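Local coordinates for protein bifunctional cytochrome P450/NADPH--P450 reductase (Deinococcus aerius, PDB 7F3H) that probably hydroxylates organic substrates with molecular oxygen at a haem, using electrons that a fused reductase takes from NADPH, at residues Q122-A127 and L419-Q424; Y281-L284 and H288-A291; R320-A325 and T413-A418. One frame throughout, in Å; residues are numbered along the deposited sequence.

Interaction 1 (Q122-A127 and L419-Q424); sequences QMLEVA and LLLILQ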
loop_
_atom_site.group_PDB
_atom_site.type_symbol
_atom_site.label_atom_id
_atom_site.label_comp_id
_atom_site.label_asym_id
_atom_site.label_seq_id
_atom_site.Cartn_x
_atom_site.Cartn_y
_atom_site.Cartn_z
ATOM N N GLN A 122 6.400 15.503 12.004
ATOM C CA GLN A 122 7.246 14.948 10.951
ATOM C C GLN A 122 6.475 14.839 9.641
ATOM O O GLN A 122 6.932 15.324 8.598
ATOM C CB GLN A 122 7.800 13.590 11.387
ATOM C CG GLN A 122 8.502 13.643 12.751
ATOM C CD GLN A 122 8.241 12.403 13.595
ATOM O OE1 GLN A 122 7.876 11.340 13.075
ATOM N NE2 GLN A 122 8.377 12.546 14.912
ATOM N N MET A 123 5.270 14.267 9.681
ATOM C CA MET A 123 4.442 14.241 8.480
ATOM C C MET A 123 4.252 15.657 7.948
ATOM O O MET A 123 4.405 15.923 6.742
ATOM C CB MET A 123 3.095 13.585 8.773
ATOM C CG MET A 123 3.185 12.180 9.370
ATOM S SD MET A 123 1.512 11.666 9.867
ATOM C CE MET A 123 1.598 9.882 9.752
ATOM N N LEU A 124 3.940 16.594 8.848
ATOM C CA LEU A 124 3.700 17.958 8.401
ATOM C C LEU A 124 4.950 18.539 7.765
ATOM O O LEU A 124 4.880 19.192 6.710
ATOM C CB LEU A 124 3.211 18.817 9.567
ATOM C CG LEU A 124 2.922 20.310 9.379
ATOM C CD1 LEU A 124 1.656 20.607 8.533
ATOM C CD2 LEU A 124 2.796 20.922 10.773
ATOM N N GLU A 125 6.118 18.235 8.328
ATOM C CA GLU A 125 7.327 18.813 7.761
ATOM C C GLU A 125 7.434 18.424 6.302
ATOM O O GLU A 125 7.742 19.259 5.439
ATOM C CB GLU A 125 8.564 18.370 8.538
ATOM C CG GLU A 125 9.892 18.938 7.981
ATOM C CD GLU A 125 11.113 18.343 8.695
ATOM O OE1 GLU A 125 11.108 18.262 9.956
ATOM O OE2 GLU A 125 12.067 17.930 7.994
ATOM N N VAL A 126 7.170 17.145 6.007
ATOM C CA VAL A 126 7.317 16.699 4.634
ATOM C C VAL A 126 6.190 17.271 3.774
ATOM O O VAL A 126 6.437 17.799 2.682
ATOM C CB VAL A 126 7.394 15.162 4.576
ATOM C CG1 VAL A 126 7.526 14.723 3.153
ATOM C CG2 VAL A 126 8.591 14.642 5.391
ATOM N N ALA A 127 4.947 17.242 4.287
ATOM C CA ALA A 127 3.811 17.704 3.496
ATOM C C ALA A 127 4.013 19.154 3.053
ATOM O O ALA A 127 3.829 19.492 1.867
ATOM C CB ALA A 127 2.514 17.522 4.292
ATOM N N LEU A 419 -3.671 15.652 1.715
ATOM C CA LEU A 419 -4.826 16.127 0.961
ATOM C C LEU A 419 -5.333 17.447 1.525
ATOM O O LEU A 419 -5.640 18.381 0.774
ATOM C CB LEU A 419 -5.923 15.056 0.994
ATOM C CG LEU A 419 -5.779 13.955 -0.075
ATOM C CD1 LEU A 419 -6.648 12.680 0.151
ATOM C CD2 LEU A 419 -6.060 14.549 -1.452
ATOM N N LEU A 420 -5.419 17.528 2.856
ATOM C CA LEU A 420 -5.825 18.749 3.537
ATOM C C LEU A 420 -4.977 19.935 3.098
ATOM O O LEU A 420 -5.503 20.977 2.684
ATOM C CB LEU A 420 -5.708 18.531 5.053
ATOM C CG LEU A 420 -6.041 19.693 5.984
ATOM C CD1 LEU A 420 -7.475 20.152 5.746
ATOM C CD2 LEU A 420 -5.816 19.280 7.407
ATOM N N LEU A 421 -3.653 19.777 3.133
ATOM C CA LEU A 421 -2.799 20.905 2.788
ATOM C C LEU A 421 -2.883 21.235 1.297
ATOM O O LEU A 421 -2.991 22.410 0.915
ATOM C CB LEU A 421 -1.366 20.599 3.209
ATOM C CG LEU A 421 -0.988 20.686 4.695
ATOM C CD1 LEU A 421 0.507 20.367 4.876
ATOM C CD2 LEU A 421 -1.345 22.049 5.312
ATOM N N ILE A 422 -2.900 20.204 0.444
ATOM C CA ILE A 422 -2.965 20.406 -1.003
ATOM C C ILE A 422 -4.220 21.178 -1.376
ATOM O O ILE A 422 -4.170 22.161 -2.127
ATOM C CB ILE A 422 -2.897 19.048 -1.727
ATOM C CG1 ILE A 422 -1.460 18.534 -1.699
ATOM C CG2 ILE A 422 -3.439 19.130 -3.197
ATOM C CD1 ILE A 422 -1.345 17.105 -2.132
ATOM N N LEU A 423 -5.368 20.749 -0.843
ATOM C CA LEU A 423 -6.617 21.385 -1.212
ATOM C C LEU A 423 -6.741 22.743 -0.545
ATOM O O LEU A 423 -7.401 23.636 -1.091
ATOM C CB LEU A 423 -7.798 20.476 -0.872
ATOM C CG LEU A 423 -7.939 19.144 -1.643
ATOM C CD1 LEU A 423 -9.215 18.454 -1.221
ATOM C CD2 LEU A 423 -7.919 19.290 -3.166
ATOM N N GLN A 424 -6.055 22.944 0.586
ATOM C CA GLN A 424 -5.985 24.288 1.140
ATOM C C GLN A 424 -5.341 25.254 0.153
ATOM O O GLN A 424 -5.873 26.341 -0.100
ATOM C CB GLN A 424 -5.231 24.284 2.470
ATOM C CG GLN A 424 -5.301 25.668 3.146
ATOM C CD GLN A 424 -4.288 25.876 4.255
ATOM O OE1 GLN A 424 -3.328 25.103 4.441
ATOM N NE2 GLN A 424 -4.509 26.924 5.020
#
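L421 puts one methyl between two residues of the facing helix, L124 and A127. Its CD1 lies 3.5 Å from A127 CB. The same CD1 lies 3.8 Å from L124 CD1. The two leucine side chains cross at about a right angle and meet methyl to methyl. L421 reaches across with CD1 anti to CA (chi2 -179°). L124 starts off to the side of the contact, and its end comes nearer. The CG of L124 is anti to the backbone N (chi1 178°), and from there CD1 comes forward to L421. A127 and L124 are three residues apart, so both sit on one face of their helix. A127 has only a methyl to offer, so the helices come close there, with the CA atoms of A127 and L421 7.4 Å apart.

Further out, M123 packs on F410, T413 and L417, so helix 113-137 also leans on the earlier turns of helix 408-425. Other sides of helix 113-137 are held to their neighbours: V126 rests on helix 144-161, Q122 bonds to S159 and E125 forms a salt bridge with R164. On helix 408-425, L421 also touches P307, and Q424 NE2 bonds to the carbonyl oxygens of G303 and A305. In P450 terms these are the D and L helices, part of the helical core beside the haem.

The contact itself is wholly apolar. No hydrogen bond links the two segments. Across them there is van der Waals packing of methyl groups, and the polar bonds described here go to other neighbours.

Interaction 2 (Y281-L284 and H288-A291); sequences YLLL and HVLA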
loop_
_atom_site.group_PDB
_atom_site.type_symbol
_atom_site.label_atom_id
_atom_site.label_comp_id
_atom_site.label_asym_id
_atom_site.label_seq_id
_atom_site.Cartn_x
_atom_site.Cartn_y
_atom_site.Cartn_z
ATOM N N TYR A 281 -6.722 11.366 -8.729
ATOM C CA TYR A 281 -7.422 10.950 -9.951
ATOM C C TYR A 281 -8.939 10.915 -9.746
ATOM O O TYR A 281 -9.708 11.421 -10.584
ATOM C CB TYR A 281 -6.952 9.568 -10.401
ATOM C CG TYR A 281 -7.794 8.990 -11.512
ATOM C CD1 TYR A 281 -7.693 9.472 -12.818
ATOM C CD2 TYR A 281 -8.729 7.988 -11.256
ATOM C CE1 TYR A 281 -8.478 8.953 -13.842
ATOM C CE2 TYR A 281 -9.526 7.462 -12.269
ATOM C CZ TYR A 281 -9.399 7.955 -13.556
ATOM O OH TYR A 281 -10.170 7.451 -14.574
ATOM N N LEU A 282 -9.391 10.236 -8.676
ATOM C CA LEU A 282 -10.826 10.067 -8.415
ATOM C C LEU A 282 -11.510 11.400 -8.158
ATOM O O LEU A 282 -12.655 11.611 -8.570
ATOM C CB LEU A 282 -11.045 9.137 -7.229
ATOM C CG LEU A 282 -10.652 7.703 -7.567
ATOM C CD1 LEU A 282 -10.669 6.817 -6.334
ATOM C CD2 LEU A 282 -11.547 7.136 -8.723
ATOM N N LEU A 283 -10.815 12.310 -7.480
ATOM C CA LEU A 283 -11.362 13.632 -7.244
ATOM C C LEU A 283 -11.477 14.408 -8.550
ATOM O O LEU A 283 -12.480 15.087 -8.780
ATOM C CB LEU A 283 -10.486 14.362 -6.218
ATOM C CG LEU A 283 -10.510 13.803 -4.785
ATOM C CD1 LEU A 283 -9.529 14.570 -3.871
ATOM C CD2 LEU A 283 -11.910 13.880 -4.222
ATOM N N LEU A 284 -10.479 14.283 -9.446
ATOM C CA LEU A 284 -10.621 14.893 -10.763
ATOM C C LEU A 284 -11.788 14.293 -11.540
ATOM O O LEU A 284 -12.324 14.942 -12.445
ATOM C CB LEU A 284 -9.330 14.777 -11.569
ATOM C CG LEU A 284 -8.163 15.699 -11.186
ATOM C CD1 LEU A 284 -7.078 15.612 -12.249
ATOM C CD2 LEU A 284 -8.580 17.141 -10.955
ATOM N N HIS A 288 -17.764 16.842 -7.774
ATOM C CA HIS A 288 -18.645 17.261 -6.689
ATOM C C HIS A 288 -18.064 16.837 -5.345
ATOM O O HIS A 288 -18.093 17.608 -4.367
ATOM C CB HIS A 288 -20.046 16.686 -6.893
ATOM C CG HIS A 288 -21.045 17.161 -5.882
ATOM N ND1 HIS A 288 -21.692 16.301 -5.016
ATOM C CD2 HIS A 288 -21.497 18.405 -5.588
ATOM C CE1 HIS A 288 -22.502 16.997 -4.237
ATOM N NE2 HIS A 288 -22.403 18.274 -4.566
ATOM N N VAL A 289 -17.478 15.638 -5.301
ATOM C CA VAL A 289 -16.773 15.188 -4.104
ATOM C C VAL A 289 -15.644 16.148 -3.775
ATOM O O VAL A 289 -15.460 16.553 -2.616
ATOM C CB VAL A 289 -16.224 13.764 -4.314
ATOM C CG1 VAL A 289 -15.701 13.197 -3.023
ATOM C CG2 VAL A 289 -17.269 12.878 -4.949
ATOM N N LEU A 290 -14.884 16.536 -4.799
ATOM C CA LEU A 290 -13.811 17.502 -4.617
ATOM C C LEU A 290 -14.357 18.799 -4.050
ATOM O O LEU A 290 -13.713 19.423 -3.206
ATOM C CB LEU A 290 -13.080 17.754 -5.947
ATOM C CG LEU A 290 -11.922 18.758 -5.946
ATOM C CD1 LEU A 290 -10.857 18.386 -4.873
ATOM C CD2 LEU A 290 -11.259 18.902 -7.363
ATOM N N ALA A 291 -15.547 19.218 -4.491
ATOM C CA ALA A 291 -16.142 20.447 -3.958
ATOM C C ALA A 291 -16.383 20.326 -2.460
ATOM O O ALA A 291 -16.063 21.240 -1.686
ATOM C CB ALA A 291 -17.449 20.784 -4.695
#
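L283 meets L290 and V289 across the short turn that joins two consecutive helices. L283 CB lies beside L290 CB, 4.3 Å away. CG is anti to the carbonyl carbon (chi1 -68°), which carries the fork toward V289 and the backbone N of L290. Beyond CG the two methyls part. CD1 goes to L290 CD1, at 4.2 Å. CD2 goes to the earlier part of the other segment, where it lies 4.0 Å from V289 CG1. It is equally near the backbone N of L290. The L283 side chain crosses those of V289 and L290 at about a right angle. Its backbone takes part too: L283 O is 3.9 Å from L290 CB. That is packing, not a hydrogen bond. The CA atoms of L283 and L290 are 5.3 Å apart, close because only three residues separate the segments.

The pair joins the end of the long helix 254-285, which spans the P450 core, to the start of helix 287-300, the J helix of P450s. H286 ND1 bonds to L282 O near the turn. Helix 317-329 packs against the joint: L283 and V289 both rest on I321, while L282 packs on A325 and F328. Y281 lies on the loop residues L436 and F449.

Interaction 3 (R320-A325 and T413-A418); sequences RILDEA and TEAKLA
L322 reaches across to A415 and K416, and CD1 is its main touching atom. In helix 408-425, T413 and E414 come first and look to other neighbours. T413 packs on M116 of helix 113-137, and E414 on T152 and T155 of helix 144-161.

A415 is the first to meet helix 317-329. Its CB points toward that helix and faces the forked end of L322, 3.6 Å from CD1 and 4.1 Å from CD2. K416 follows. L322 CD1 lies 3.6 Å from its backbone N and 3.8 Å from its CG, so the leucine methyl sits over the junction of the two residues. In L322, CD1 is anti to CA (chi2 176°), which carries it farthest from its own backbone. The lysine chain is extended beyond CG and carries its amine away from the leucine. NZ is 6.9 Å from D323 OD1, so the opposite charges do not touch; D323 has its salt bridge with R387. L417 then turns to F120, and A418 to L151.

The first segment belongs to the K helix. E324 forms salt bridges with R327 and R381, consistent with the ExxR motif and the additional arginine of P450s. The second lies on the L helix, and the A415 side chain is about 7 Å from the haem.

Chemically, the joint is one branched apolar tip against a methyl, the aliphatic root of a lysine and the adjoining backbone. R320, D323 and E324 make their salt bridges outside the two segments. Between these segments there is packing and no hydrogen bond.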
loop_
_atom_site.group_PDB
_atom_site.type_symbol
_atom_site.label_atom_id
_atom_site.label_comp_id
_atom_site.label_asym_id
_atom_site.label_seq_id
_atom_site.Cartn_x
_atom_site.Cartn_y
_atom_site.Cartn_z
ATOM N N ARG A 320 -13.518 9.828 4.461
ATOM C CA ARG A 320 -14.431 8.945 3.736
ATOM C C ARG A 320 -14.055 8.852 2.261
ATOM O O ARG A 320 -14.173 7.776 1.647
ATOM C CB ARG A 320 -15.850 9.439 3.937
ATOM C CG ARG A 320 -16.376 9.149 5.349
ATOM C CD ARG A 320 -17.863 9.478 5.473
ATOM N NE ARG A 320 -18.124 10.913 5.498
ATOM C CZ ARG A 320 -18.909 11.574 4.640
ATOM N NH1 ARG A 320 -19.529 10.936 3.639
ATOM N NH2 ARG A 320 -19.083 12.890 4.792
ATOM N N ILE A 321 -13.520 9.939 1.707
ATOM C CA ILE A 321 -12.940 9.895 0.369
ATOM C C ILE A 321 -11.889 8.808 0.291
ATOM O O ILE A 321 -11.857 8.027 -0.665
ATOM C CB ILE A 321 -12.312 11.253 -0.001
ATOM C CG1 ILE A 321 -13.388 12.268 -0.366
ATOM C CG2 ILE A 321 -11.306 11.075 -1.129
ATOM C CD1 ILE A 321 -12.853 13.666 -0.388
ATOM N N LEU A 322 -10.993 8.775 1.283
ATOM C CA LEU A 322 -9.897 7.811 1.242
ATOM C C LEU A 322 -10.422 6.384 1.358
ATOM O O LEU A 322 -9.974 5.495 0.617
ATOM C CB LEU A 322 -8.867 8.117 2.333
ATOM C CG LEU A 322 -7.919 9.310 2.094
ATOM C CD1 LEU A 322 -7.013 9.567 3.313
ATOM C CD2 LEU A 322 -7.039 9.097 0.860
ATOM N N ASP A 323 -11.401 6.163 2.247
ATOM C CA ASP A 323 -12.014 4.842 2.396
ATOM C C ASP A 323 -12.573 4.349 1.057
ATOM O O ASP A 323 -12.294 3.218 0.623
ATOM C CB ASP A 323 -13.128 4.894 3.452
ATOM C CG ASP A 323 -12.606 5.060 4.893
ATOM O OD1 ASP A 323 -11.442 4.702 5.188
ATOM O OD2 ASP A 323 -13.387 5.539 5.751
ATOM N N GLU A 324 -13.330 5.215 0.356
ATOM C CA GLU A 324 -13.906 4.833 -0.934
ATOM C C GLU A 324 -12.841 4.732 -2.041
ATOM O O GLU A 324 -12.957 3.882 -2.943
ATOM C CB GLU A 324 -15.033 5.817 -1.303
ATOM C CG GLU A 324 -15.832 5.546 -2.596
ATOM C CD GLU A 324 -16.706 4.278 -2.595
ATOM O OE1 GLU A 324 -16.536 3.396 -1.712
ATOM O OE2 GLU A 324 -17.562 4.171 -3.515
ATOM N N ALA A 325 -11.795 5.564 -1.998
ATOM C CA ALA A 325 -10.736 5.416 -2.994
ATOM C C ALA A 325 -10.072 4.059 -2.848
ATOM O O ALA A 325 -9.850 3.360 -3.842
ATOM C CB ALA A 325 -9.704 6.538 -2.869
ATOM N N THR A 413 -3.279 8.689 8.188
ATOM C CA THR A 413 -2.966 10.016 8.701
ATOM C C THR A 413 -2.177 10.810 7.667
ATOM O O THR A 413 -2.446 12.008 7.425
ATOM C CB THR A 413 -2.184 9.892 10.011
ATOM O OG1 THR A 413 -2.896 9.021 10.898
ATOM C CG2 THR A 413 -1.988 11.237 10.692
ATOM N N GLU A 414 -1.184 10.161 7.056
ATOM C CA GLU A 414 -0.272 10.874 6.186
ATOM C C GLU A 414 -1.100 11.459 5.033
ATOM O O GLU A 414 -0.967 12.631 4.666
ATOM C CB GLU A 414 0.679 9.939 5.479
ATOM C CG GLU A 414 2.047 10.569 5.340
ATOM C CD GLU A 414 2.984 9.992 4.279
ATOM O OE1 GLU A 414 2.509 9.533 3.220
ATOM O OE2 GLU A 414 3.897 9.194 4.787
ATOM N N ALA A 415 -1.964 10.610 4.454
ATOM C CA ALA A 415 -2.794 10.939 3.288
ATOM C C ALA A 415 -3.853 11.993 3.608
ATOM O O ALA A 415 -4.058 12.940 2.829
ATOM C CB ALA A 415 -3.466 9.668 2.787
ATOM N N LYS A 416 -4.562 11.834 4.736
ATOM C CA LYS A 416 -5.471 12.882 5.174
ATOM C C LYS A 416 -4.760 14.233 5.192
ATOM O O LYS A 416 -5.257 15.210 4.620
ATOM C CB LYS A 416 -6.030 12.546 6.557
ATOM C CG LYS A 416 -6.980 11.387 6.592
ATOM C CD LYS A 416 -7.389 11.104 8.017
ATOM C CE LYS A 416 -7.787 9.649 8.172
ATOM N NZ LYS A 416 -8.584 9.318 9.389
ATOM N N LEU A 417 -3.567 14.289 5.808
ATOM C CA LEU A 417 -2.850 15.559 5.971
ATOM C C LEU A 417 -2.388 16.136 4.641
ATOM O O LEU A 417 -2.480 17.352 4.405
ATOM C CB LEU A 417 -1.645 15.358 6.881
ATOM C CG LEU A 417 -0.719 16.556 6.997
ATOM C CD1 LEU A 417 -1.451 17.774 7.542
ATOM C CD2 LEU A 417 0.436 16.186 7.892
ATOM N N ALA A 418 -1.806 15.289 3.797
ATOM C CA ALA A 418 -1.366 15.727 2.479
ATOM C C ALA A 418 -2.529 16.344 1.720
ATOM O O ALA A 418 -2.405 17.435 1.149
ATOM C CB ALA A 418 -0.766 14.552 1.699
#

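How the interactions relate
Helix 408-425 serves both interaction 1 and interaction 3, whose centres are 12 Å apart. L124 N lies 3.7 Å from L417 CD2, and L419 CD1 lies 3.7 Å from L322 CD2, so the two joints touch. Interaction 2 touches both. Toward interaction 1, L423 CD2 lies 3.5 Å from L290 CD1, and L419 CD2 lies 4.2 Å from L283 CD1. The centre of interaction 2 is 13 Å from that of interaction 3 and 18 Å from that of interaction 1. Along the chain, interactions 2 and 3 both fall inside the loop closed by interaction 1. Interaction 3 comes nearer the haem: the A415 side chain is about 7 Å away, against about 13 Å for A127 in interaction 1.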